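Local coordinates for protein 7,8-dihydro-6-hydroxymethylpterin pyrophosphokinase-dihydropteroate synthase (Plasmodium falciparum, PDB 6JWS) that probably makes the pterin diphosphate from 6-hydroxymethyl-7,8-dihydropterin and ATP, then joins it to 4-aminobenzoate to give 7,8-dihydropteroate in folate biosynthesis, at residues B[434-442]-B[533-541]; B[422-432]-B[476-484]. The protein carries 1 engineered substitution. All coordinates share one frame; numbering follows the deposited sequence.

Contact 1: residues B[434-442]-B[533-541]. Engineered in segment 434-442: Gly437 (natural residue Ala). With PT1 (pteroic acid), chain I.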
loop_
_atom_site.group_PDB
_atom_site.type_symbol
_atom_site.label_atom_id
_atom_site.label_comp_id
_atom_site.label_asym_id
_atom_site.label_seq_id
_atom_site.Cartn_x
_atom_site.Cartn_y
_atom_site.Cartn_z
ATOM N N GLU B 434 -25.354 7.503 23.325
ATOM C CA GLU B 434 -26.262 6.469 22.845
ATOM C C GLU B 434 -25.461 5.413 22.086
ATOM O O GLU B 434 -25.011 5.647 20.963
ATOM C CB GLU B 434 -27.392 7.049 21.986
ATOM C CG GLU B 434 -28.642 7.422 22.773
ATOM C CD GLU B 434 -29.628 6.311 23.120
ATOM O OE1 GLU B 434 -29.630 5.265 22.431
ATOM O OE2 GLU B 434 -30.408 6.499 24.083
ATOM N N SER B 435 -25.285 4.254 22.726
ATOM C CA SER B 435 -24.520 3.148 22.175
ATOM C C SER B 435 -25.289 2.526 21.008
ATOM O O SER B 435 -26.512 2.419 21.061
ATOM C CB SER B 435 -24.222 2.137 23.251
ATOM O OG SER B 435 -23.123 1.321 22.873
ATOM N N SER B 436 -24.575 2.121 19.948
ATOM C CA SER B 436 -25.274 1.640 18.765
ATOM C C SER B 436 -24.658 0.356 18.221
ATOM O O SER B 436 -25.064 -0.119 17.164
ATOM C CB SER B 436 -25.429 2.723 17.712
ATOM O OG SER B 436 -24.162 3.212 17.280
ATOM N N GLY B 437 -23.703 -0.212 18.965
ATOM C CA GLY B 437 -23.119 -1.505 18.644
ATOM C C GLY B 437 -24.119 -2.647 18.835
ATOM O O GLY B 437 -25.174 -2.469 19.444
ATOM N N PRO B 438 -23.802 -3.871 18.357
ATOM C CA PRO B 438 -24.777 -4.958 18.330
ATOM C C PRO B 438 -25.295 -5.306 19.726
ATOM O O PRO B 438 -24.516 -5.485 20.660
ATOM C CB PRO B 438 -24.016 -6.132 17.685
ATOM C CG PRO B 438 -22.558 -5.795 17.891
ATOM C CD PRO B 438 -22.482 -4.282 17.870
ATOM N N PHE B 439 -26.632 -5.324 19.831
ATOM C CA PHE B 439 -27.418 -5.916 20.908
ATOM C C PHE B 439 -27.274 -5.154 22.229
ATOM O O PHE B 439 -27.616 -5.686 23.286
ATOM C CB PHE B 439 -27.166 -7.428 21.026
ATOM C CG PHE B 439 -27.415 -8.240 19.775
ATOM C CD1 PHE B 439 -28.706 -8.494 19.328
ATOM C CD2 PHE B 439 -26.354 -8.783 19.060
ATOM C CE1 PHE B 439 -28.927 -9.246 18.182
ATOM C CE2 PHE B 439 -26.577 -9.533 17.914
ATOM C CZ PHE B 439 -27.863 -9.763 17.474
ATOM N N VAL B 440 -26.800 -3.900 22.165
ATOM C CA VAL B 440 -26.644 -3.093 23.368
ATOM C C VAL B 440 -27.990 -2.485 23.769
ATOM O O VAL B 440 -28.642 -1.809 22.971
ATOM C CB VAL B 440 -25.542 -2.018 23.248
ATOM C CG1 VAL B 440 -24.142 -2.621 23.244
ATOM C CG2 VAL B 440 -25.757 -1.080 22.069
ATOM N N ILE B 441 -28.396 -2.758 25.016
ATOM C CA ILE B 441 -29.507 -2.069 25.655
ATOM C C ILE B 441 -28.944 -0.857 26.397
ATOM O O ILE B 441 -27.980 -0.992 27.153
ATOM C CB ILE B 441 -30.315 -3.019 26.572
ATOM C CG1 ILE B 441 -29.424 -3.952 27.402
ATOM C CG2 ILE B 441 -31.341 -3.804 25.764
ATOM C CD1 ILE B 441 -29.194 -3.504 28.833
ATOM N N PRO B 442 -29.495 0.365 26.184
ATOM C CA PRO B 442 -29.006 1.562 26.874
ATOM C C PRO B 442 -29.382 1.551 28.355
ATOM O O PRO B 442 -30.267 0.801 28.765
ATOM C CB PRO B 442 -29.726 2.717 26.155
ATOM C CG PRO B 442 -30.995 2.090 25.615
ATOM C CD PRO B 442 -30.616 0.661 25.276
ATOM N N GLY B 533 -32.006 -0.403 10.298
ATOM C CA GLY B 533 -32.423 -1.071 11.527
ATOM C C GLY B 533 -31.826 -0.441 12.791
ATOM O O GLY B 533 -31.379 0.703 12.796
ATOM N N ASN B 534 -31.838 -1.203 13.884
ATOM C CA ASN B 534 -31.276 -0.745 15.140
ATOM C C ASN B 534 -30.311 -1.813 15.638
ATOM O O ASN B 534 -30.123 -2.823 14.958
ATOM C CB ASN B 534 -32.378 -0.464 16.164
ATOM C CG ASN B 534 -33.303 -1.643 16.366
ATOM O OD1 ASN B 534 -32.852 -2.784 16.528
ATOM N ND2 ASN B 534 -34.599 -1.374 16.345
ATOM N N PRO B 535 -29.673 -1.633 16.821
ATOM C CA PRO B 535 -28.760 -2.651 17.355
ATOM C C PRO B 535 -29.339 -4.068 17.385
ATOM O O PRO B 535 -28.613 -5.038 17.176
ATOM C CB PRO B 535 -28.368 -2.119 18.756
ATOM C CG PRO B 535 -28.601 -0.602 18.656
ATOM C CD PRO B 535 -29.757 -0.435 17.684
ATOM N N HIS B 536 -30.650 -4.201 17.597
ATOM C CA HIS B 536 -31.215 -5.539 17.714
ATOM C C HIS B 536 -31.573 -6.155 16.357
ATOM O O HIS B 536 -31.621 -7.378 16.258
ATOM C CB HIS B 536 -32.356 -5.580 18.750
ATOM C CG HIS B 536 -31.861 -5.174 20.097
ATOM N ND1 HIS B 536 -31.109 -6.026 20.903
ATOM C CD2 HIS B 536 -31.920 -3.988 20.746
ATOM C CE1 HIS B 536 -30.766 -5.392 22.005
ATOM N NE2 HIS B 536 -31.251 -4.137 21.934
ATOM N N THR B 537 -31.842 -5.332 15.335
ATOM C CA THR B 537 -32.363 -5.865 14.084
ATOM C C THR B 537 -31.318 -5.867 12.970
ATOM O O THR B 537 -31.452 -6.632 12.029
ATOM C CB THR B 537 -33.647 -5.160 13.609
ATOM O OG1 THR B 537 -33.316 -3.793 13.351
ATOM C CG2 THR B 537 -34.801 -5.283 14.588
ATOM N N MET B 538 -30.302 -5.008 13.063
ATOM C CA MET B 538 -29.501 -4.666 11.894
ATOM C C MET B 538 -28.780 -5.878 11.302
ATOM O O MET B 538 -28.584 -5.929 10.084
ATOM C CB MET B 538 -28.501 -3.542 12.189
ATOM C CG MET B 538 -27.496 -3.857 13.289
ATOM S SD MET B 538 -26.414 -2.427 13.557
ATOM C CE MET B 538 -25.214 -3.152 14.679
ATOM N N ASP B 539 -28.415 -6.858 12.138
ATOM C CA ASP B 539 -27.625 -7.993 11.673
ATOM C C ASP B 539 -28.423 -8.867 10.714
ATOM O O ASP B 539 -27.857 -9.723 10.029
ATOM C CB ASP B 539 -27.079 -8.862 12.821
ATOM C CG ASP B 539 -25.920 -8.265 13.625
ATOM O OD1 ASP B 539 -25.189 -7.356 13.096
ATOM O OD2 ASP B 539 -25.755 -8.704 14.797
ATOM N N LYS B 540 -29.739 -8.680 10.649
ATOM C CA LYS B 540 -30.495 -9.498 9.708
ATOM C C LYS B 540 -30.947 -8.681 8.503
ATOM O O LYS B 540 -31.692 -9.189 7.682
ATOM C CB LYS B 540 -31.693 -10.173 10.393
ATOM C CG LYS B 540 -31.337 -11.404 11.216
ATOM C CD LYS B 540 -32.340 -11.728 12.301
ATOM C CE LYS B 540 -31.907 -12.911 13.146
ATOM N NZ LYS B 540 -32.989 -13.348 14.063
ATOM N N LEU B 541 -30.489 -7.431 8.380
ATOM C CA LEU B 541 -30.996 -6.566 7.326
ATOM C C LEU B 541 -29.945 -6.417 6.236
ATOM O O LEU B 541 -29.537 -5.310 5.889
ATOM C CB LEU B 541 -31.424 -5.225 7.930
ATOM C CG LEU B 541 -32.504 -5.317 9.007
ATOM C CD1 LEU B 541 -32.871 -3.928 9.486
ATOM C CD2 LEU B 541 -33.739 -6.072 8.477
HETATM C C2 PT1 I . -19.293 4.286 12.852
HETATM C C3 PT1 I . -19.787 4.192 14.226
HETATM C C5 PT1 I . -20.317 5.427 14.813
HETATM N N6 PT1 I . -19.766 3.046 14.948
HETATM C C7 PT1 I . -19.875 6.582 12.760
HETATM N N9 PT1 I . -20.327 6.562 14.056
HETATM C C10 PT1 I . -20.271 3.041 16.210
HETATM N N11 PT1 I . -19.915 7.743 12.012
HETATM C C12 PT1 I . -20.801 4.202 16.759
HETATM C C21 PT1 I . -19.837 -4.518 15.176
HETATM O O22 PT1 I . -18.997 -5.130 15.891
HETATM O O1 PT1 I . -18.800 3.196 12.251
HETATM N N4 PT1 I . -19.351 5.462 12.191
HETATM N N8 PT1 I . -20.798 5.360 16.066
HETATM C C13 PT1 I . -20.281 1.746 16.978
HETATM N N14 PT1 I . -21.297 0.846 16.369
HETATM C C15 PT1 I . -20.969 -0.435 16.078
HETATM C C16 PT1 I . -21.571 -1.088 14.981
HETATM C C17 PT1 I . -20.014 -1.105 16.910
HETATM C C18 PT1 I . -21.199 -2.424 14.693
HETATM C C19 PT1 I . -19.667 -2.449 16.620
HETATM C C20 PT1 I . -20.245 -3.098 15.501
HETATM O O23 PT1 I . -20.332 -5.084 14.188
#
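The phenyl ring of Phe439 carries the carbonyl O of Pro535 over one face, offset toward the rim, and meets the imidazole of His536 at its edge, where CD1 lies 3.8 Å from ND1. Obliquely, its CE2 comes 3.3 Å from Asp539 OD2, the ring and carboxylate planes turned 69° apart; the stronger partner of that carboxylate is Arg610, by a salt bridge. Phe439 CG stands anti to the carbonyl carbon (chi1 -56°), which swings the ring past His536 toward Asp539. The imidazole in turn lies beside the Phe439 backbone, its CE1 3.4 Å from Phe439 O, while Ile441 CG2 approaches NE2.

Gly437 to Val440 form a type II beta turn. Pro438 suits its second position because its ring already restricts phi, and Phe439 is third, at positive phi. Pro535 CB packs 3.3 Å from Gly437 O, and a weak hydrogen bond (3.3 Å, 150° at the hydrogen) runs from Phe439 N to Pro535 O. Met538, extended beyond CG, brings its terminal methyl to Pro438, CE 4.0 Å from Pro438 N.

Ser436, the engineered Gly437 and Pro438 line the pteroic acid, Pro438 CD 3.5 Å from ligand C20. The loops thus meet mainly by van der Waals contact with one weak hydrogen bond, and Arg610, which also hydrogen-bonds the ligand, links 533-541 to the site through Asp539.

Contact 2: residues B[422-432]-B[476-484]. With PT1 (pteroic acid), chain I.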
loop_
_atom_site.group_PDB
_atom_site.type_symbol
_atom_site.label_atom_id
_atom_site.label_comp_id
_atom_site.label_asym_id
_atom_site.label_seq_id
_atom_site.Cartn_x
_atom_site.Cartn_y
_atom_site.Cartn_z
ATOM N N ILE B 422 -6.146 13.472 23.064
ATOM C CA ILE B 422 -5.520 14.623 22.430
ATOM C C ILE B 422 -3.995 14.441 22.452
ATOM O O ILE B 422 -3.339 14.559 21.419
ATOM C CB ILE B 422 -5.959 15.929 23.118
ATOM C CG1 ILE B 422 -7.470 16.147 23.005
ATOM C CG2 ILE B 422 -5.192 17.120 22.572
ATOM C CD1 ILE B 422 -7.990 17.196 23.971
ATOM N N ASN B 423 -3.452 14.107 23.632
ATOM C CA ASN B 423 -2.023 13.900 23.806
ATOM C C ASN B 423 -1.546 12.700 22.984
ATOM O O ASN B 423 -0.390 12.654 22.582
ATOM C CB ASN B 423 -1.628 13.819 25.286
ATOM C CG ASN B 423 -1.825 15.134 26.021
ATOM O OD1 ASN B 423 -1.654 16.217 25.449
ATOM N ND2 ASN B 423 -2.190 15.052 27.294
ATOM N N GLU B 424 -2.441 11.743 22.714
ATOM C CA GLU B 424 -2.051 10.565 21.958
ATOM C C GLU B 424 -2.058 10.841 20.451
ATOM O O GLU B 424 -1.531 10.035 19.686
ATOM C CB GLU B 424 -2.867 9.339 22.376
ATOM C CG GLU B 424 -2.366 8.631 23.632
ATOM C CD GLU B 424 -3.327 7.538 24.104
ATOM O OE1 GLU B 424 -4.292 7.230 23.368
ATOM O OE2 GLU B 424 -3.113 6.965 25.199
ATOM N N GLY B 425 -2.636 11.973 20.035
ATOM C CA GLY B 425 -2.550 12.456 18.661
ATOM C C GLY B 425 -3.883 12.460 17.894
ATOM O O GLY B 425 -3.892 12.594 16.672
ATOM N N ALA B 426 -5.017 12.314 18.586
ATOM C CA ALA B 426 -6.311 12.478 17.937
ATOM C C ALA B 426 -6.523 13.930 17.503
ATOM O O ALA B 426 -6.282 14.855 18.270
ATOM C CB ALA B 426 -7.395 12.043 18.886
ATOM N N SER B 427 -7.031 14.123 16.279
ATOM C CA SER B 427 -7.394 15.438 15.771
ATOM C C SER B 427 -8.851 15.763 16.122
ATOM O O SER B 427 -9.263 16.932 16.151
ATOM C CB SER B 427 -7.235 15.470 14.256
ATOM O OG SER B 427 -5.943 15.051 13.881
ATOM N N VAL B 428 -9.650 14.706 16.264
ATOM C CA VAL B 428 -11.061 14.861 16.565
ATOM C C VAL B 428 -11.371 13.939 17.725
ATOM O O VAL B 428 -10.785 12.865 17.834
ATOM C CB VAL B 428 -11.968 14.549 15.355
ATOM C CG1 VAL B 428 -13.448 14.673 15.721
ATOM C CG2 VAL B 428 -11.657 15.460 14.178
ATOM N N ILE B 429 -12.290 14.380 18.582
ATOM C CA ILE B 429 -12.892 13.498 19.566
ATOM C C ILE B 429 -14.369 13.358 19.224
ATOM O O ILE B 429 -15.046 14.389 19.101
ATOM C CB ILE B 429 -12.739 14.052 20.993
ATOM C CG1 ILE B 429 -11.303 14.454 21.327
ATOM C CG2 ILE B 429 -13.317 13.068 22.007
ATOM C CD1 ILE B 429 -10.294 13.366 21.070
ATOM N N ASP B 430 -14.830 12.090 19.135
ATOM C CA ASP B 430 -16.229 11.728 18.943
ATOM C C ASP B 430 -16.821 11.294 20.282
ATOM O O ASP B 430 -16.494 10.233 20.823
ATOM C CB ASP B 430 -16.412 10.634 17.878
ATOM C CG ASP B 430 -17.851 10.414 17.388
ATOM O OD1 ASP B 430 -18.561 11.422 17.136
ATOM O OD2 ASP B 430 -18.258 9.220 17.214
ATOM N N ILE B 431 -17.731 12.113 20.805
ATOM C CA ILE B 431 -18.339 11.775 22.079
ATOM C C ILE B 431 -19.752 11.283 21.799
ATOM O O ILE B 431 -20.449 11.868 20.973
ATOM C CB ILE B 431 -18.332 12.975 23.046
ATOM C CG1 ILE B 431 -18.733 12.549 24.461
ATOM C CG2 ILE B 431 -19.245 14.094 22.549
ATOM C CD1 ILE B 431 -18.590 13.668 25.489
ATOM N N GLY B 432 -20.165 10.228 22.502
ATOM C CA GLY B 432 -21.543 9.781 22.423
ATOM C C GLY B 432 -22.065 9.239 23.753
ATOM O O GLY B 432 -21.288 8.809 24.616
ATOM N N LYS B 476 -6.450 23.066 19.800
ATOM C CA LYS B 476 -7.738 22.599 20.288
ATOM C C LYS B 476 -8.271 21.505 19.368
ATOM O O LYS B 476 -8.320 21.687 18.154
ATOM C CB LYS B 476 -8.755 23.734 20.451
ATOM C CG LYS B 476 -9.978 23.346 21.273
ATOM C CD LYS B 476 -10.985 24.460 21.432
ATOM C CE LYS B 476 -12.106 24.109 22.385
ATOM N NZ LYS B 476 -13.309 24.932 22.123
ATOM N N PRO B 477 -8.657 20.333 19.923
ATOM C CA PRO B 477 -9.249 19.267 19.126
ATOM C C PRO B 477 -10.648 19.689 18.699
ATOM O O PRO B 477 -11.315 20.459 19.379
ATOM C CB PRO B 477 -9.277 18.043 20.049
ATOM C CG PRO B 477 -9.262 18.639 21.442
ATOM C CD PRO B 477 -8.532 19.965 21.343
ATOM N N ILE B 478 -11.021 19.234 17.508
ATOM C CA ILE B 478 -12.361 19.365 16.980
ATOM C C ILE B 478 -13.213 18.372 17.758
ATOM O O ILE B 478 -12.745 17.278 18.086
ATOM C CB ILE B 478 -12.281 19.073 15.471
ATOM C CG1 ILE B 478 -11.238 19.987 14.814
ATOM C CG2 ILE B 478 -13.640 19.186 14.814
ATOM C CD1 ILE B 478 -10.998 19.733 13.341
ATOM N N ILE B 479 -14.439 18.782 18.098
ATOM C CA ILE B 479 -15.332 17.923 18.864
ATOM C C ILE B 479 -16.492 17.482 17.977
ATOM O O ILE B 479 -17.236 18.309 17.440
ATOM C CB ILE B 479 -15.834 18.618 20.152
ATOM C CG1 ILE B 479 -14.686 19.084 21.057
ATOM C CG2 ILE B 479 -16.795 17.723 20.914
ATOM C CD1 ILE B 479 -13.688 17.989 21.372
ATOM N N SER B 480 -16.693 16.165 17.928
ATOM C CA SER B 480 -17.804 15.575 17.212
ATOM C C SER B 480 -18.774 14.916 18.201
ATOM O O SER B 480 -18.360 14.223 19.137
ATOM C CB SER B 480 -17.255 14.573 16.211
ATOM O OG SER B 480 -18.308 13.896 15.554
ATOM N N ILE B 481 -20.079 15.098 17.975
ATOM C CA ILE B 481 -21.058 14.428 18.830
ATOM C C ILE B 481 -21.814 13.371 18.027
ATOM O O ILE B 481 -22.431 13.678 17.016
ATOM C CB ILE B 481 -22.009 15.406 19.552
ATOM C CG1 ILE B 481 -23.121 14.660 20.290
ATOM C CG2 ILE B 481 -22.593 16.463 18.625
ATOM C CD1 ILE B 481 -23.631 15.418 21.488
ATOM N N ASP B 482 -21.752 12.129 18.509
ATOM C CA ASP B 482 -22.449 11.003 17.927
ATOM C C ASP B 482 -23.879 11.017 18.462
ATOM O O ASP B 482 -24.167 10.397 19.497
ATOM C CB ASP B 482 -21.720 9.708 18.297
ATOM C CG ASP B 482 -22.236 8.435 17.629
ATOM O OD1 ASP B 482 -23.371 8.434 17.096
ATOM O OD2 ASP B 482 -21.488 7.430 17.636
ATOM N N THR B 483 -24.760 11.727 17.754
ATOM C CA THR B 483 -26.164 11.789 18.133
ATOM C C THR B 483 -27.062 11.807 16.889
ATOM O O THR B 483 -26.639 12.240 15.811
ATOM C CB THR B 483 -26.440 12.996 19.050
ATOM O OG1 THR B 483 -27.761 12.814 19.554
ATOM C CG2 THR B 483 -26.350 14.355 18.374
ATOM N N ILE B 484 -28.322 11.391 17.061
ATOM C CA ILE B 484 -29.350 11.566 16.044
ATOM C C ILE B 484 -30.417 12.505 16.602
ATOM O O ILE B 484 -31.472 12.723 15.973
ATOM C CB ILE B 484 -29.977 10.213 15.654
ATOM C CG1 ILE B 484 -30.711 9.565 16.837
ATOM C CG2 ILE B 484 -28.931 9.281 15.046
ATOM C CD1 ILE B 484 -31.359 8.229 16.504
HETATM C C2 PT1 I . -19.293 4.286 12.852
HETATM C C3 PT1 I . -19.787 4.192 14.226
HETATM C C5 PT1 I . -20.317 5.427 14.813
HETATM N N6 PT1 I . -19.766 3.046 14.948
HETATM C C7 PT1 I . -19.875 6.582 12.760
HETATM N N9 PT1 I . -20.327 6.562 14.056
HETATM C C10 PT1 I . -20.271 3.041 16.210
HETATM N N11 PT1 I . -19.915 7.743 12.012
HETATM C C12 PT1 I . -20.801 4.202 16.759
HETATM C C21 PT1 I . -19.837 -4.518 15.176
HETATM O O22 PT1 I . -18.997 -5.130 15.891
HETATM O O1 PT1 I . -18.800 3.196 12.251
HETATM N N4 PT1 I . -19.351 5.462 12.191
HETATM N N8 PT1 I . -20.798 5.360 16.066
HETATM C C13 PT1 I . -20.281 1.746 16.978
HETATM N N14 PT1 I . -21.297 0.846 16.369
HETATM C C15 PT1 I . -20.969 -0.435 16.078
HETATM C C16 PT1 I . -21.571 -1.088 14.981
HETATM C C17 PT1 I . -20.014 -1.105 16.910
HETATM C C18 PT1 I . -21.199 -2.424 14.693
HETATM C C19 PT1 I . -19.667 -2.449 16.620
HETATM C C20 PT1 I . -20.245 -3.098 15.501
HETATM O O23 PT1 I . -20.332 -5.084 14.188
#
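Backbone hydrogen bonds join strands 428-432 and 478-482 in parallel, alternating between strands: Ile429 N to Ile478 O, Ser480 N to Ile429 O (2.7 Å, N-H...O angle 173°), Ile431 N to Ser480 O and Asp482 N to Ile431 O. Ile478 N to Ser427 O extends the series at its start.

The apolar contacts pair branched side chains, whose bulk close to the backbone suits extended strands. On one face Ile429 CB meets Ile479 CD1 at 4.1 Å and Ile431 lies beside Ile481; helix 448-464 packs against Ile431 and Ile479, and helix 486-494 against Ile481. On the other, Val428 CG2 touches Ile478 CB.

Polar groups follow on the Val428 face. Ser480 OG donates to Asp430 OD1 (2.9 Å) from the anti side, 33° out of the carboxylate plane. Asp430 OD2 is 3.7 Å from Asp482 OD2, and the salt bridge of Asp430 OD2 to Arg686 probably offsets the repulsion. With CG trans to its own N (chi1 -173°), Asp482 sets OD2 2.7 Å from N8 of pteroic acid. Parallel strands backed by helices are the pattern of the TIM barrel; here the inward-facing Asp482 belongs to the pterin pocket of dihydropteroate synthase, at the C-terminal strand ends.

Overall arrangement
Both contacts belong to the TIM-barrel, pterin-binding part of the chain, with centres about 23 Å apart. Their segments alternate in sequence: 422-432, 434-442, 476-484, then 533-541. Contact 2 is buried and joins two neighbouring strands of the eight-stranded parallel sheet; contact 1 is a surface meeting of the loop that follows strand 428-432 with the loop that follows strand 525-529. The first segment of contact 1 thus continues almost directly from the first strand of contact 2. Beyond this adjoining in sequence they do not touch, yet pteroic acid spans them, its pterin end at the barrel strands and its benzoate end at the loops, so core and surface together shape one pocket.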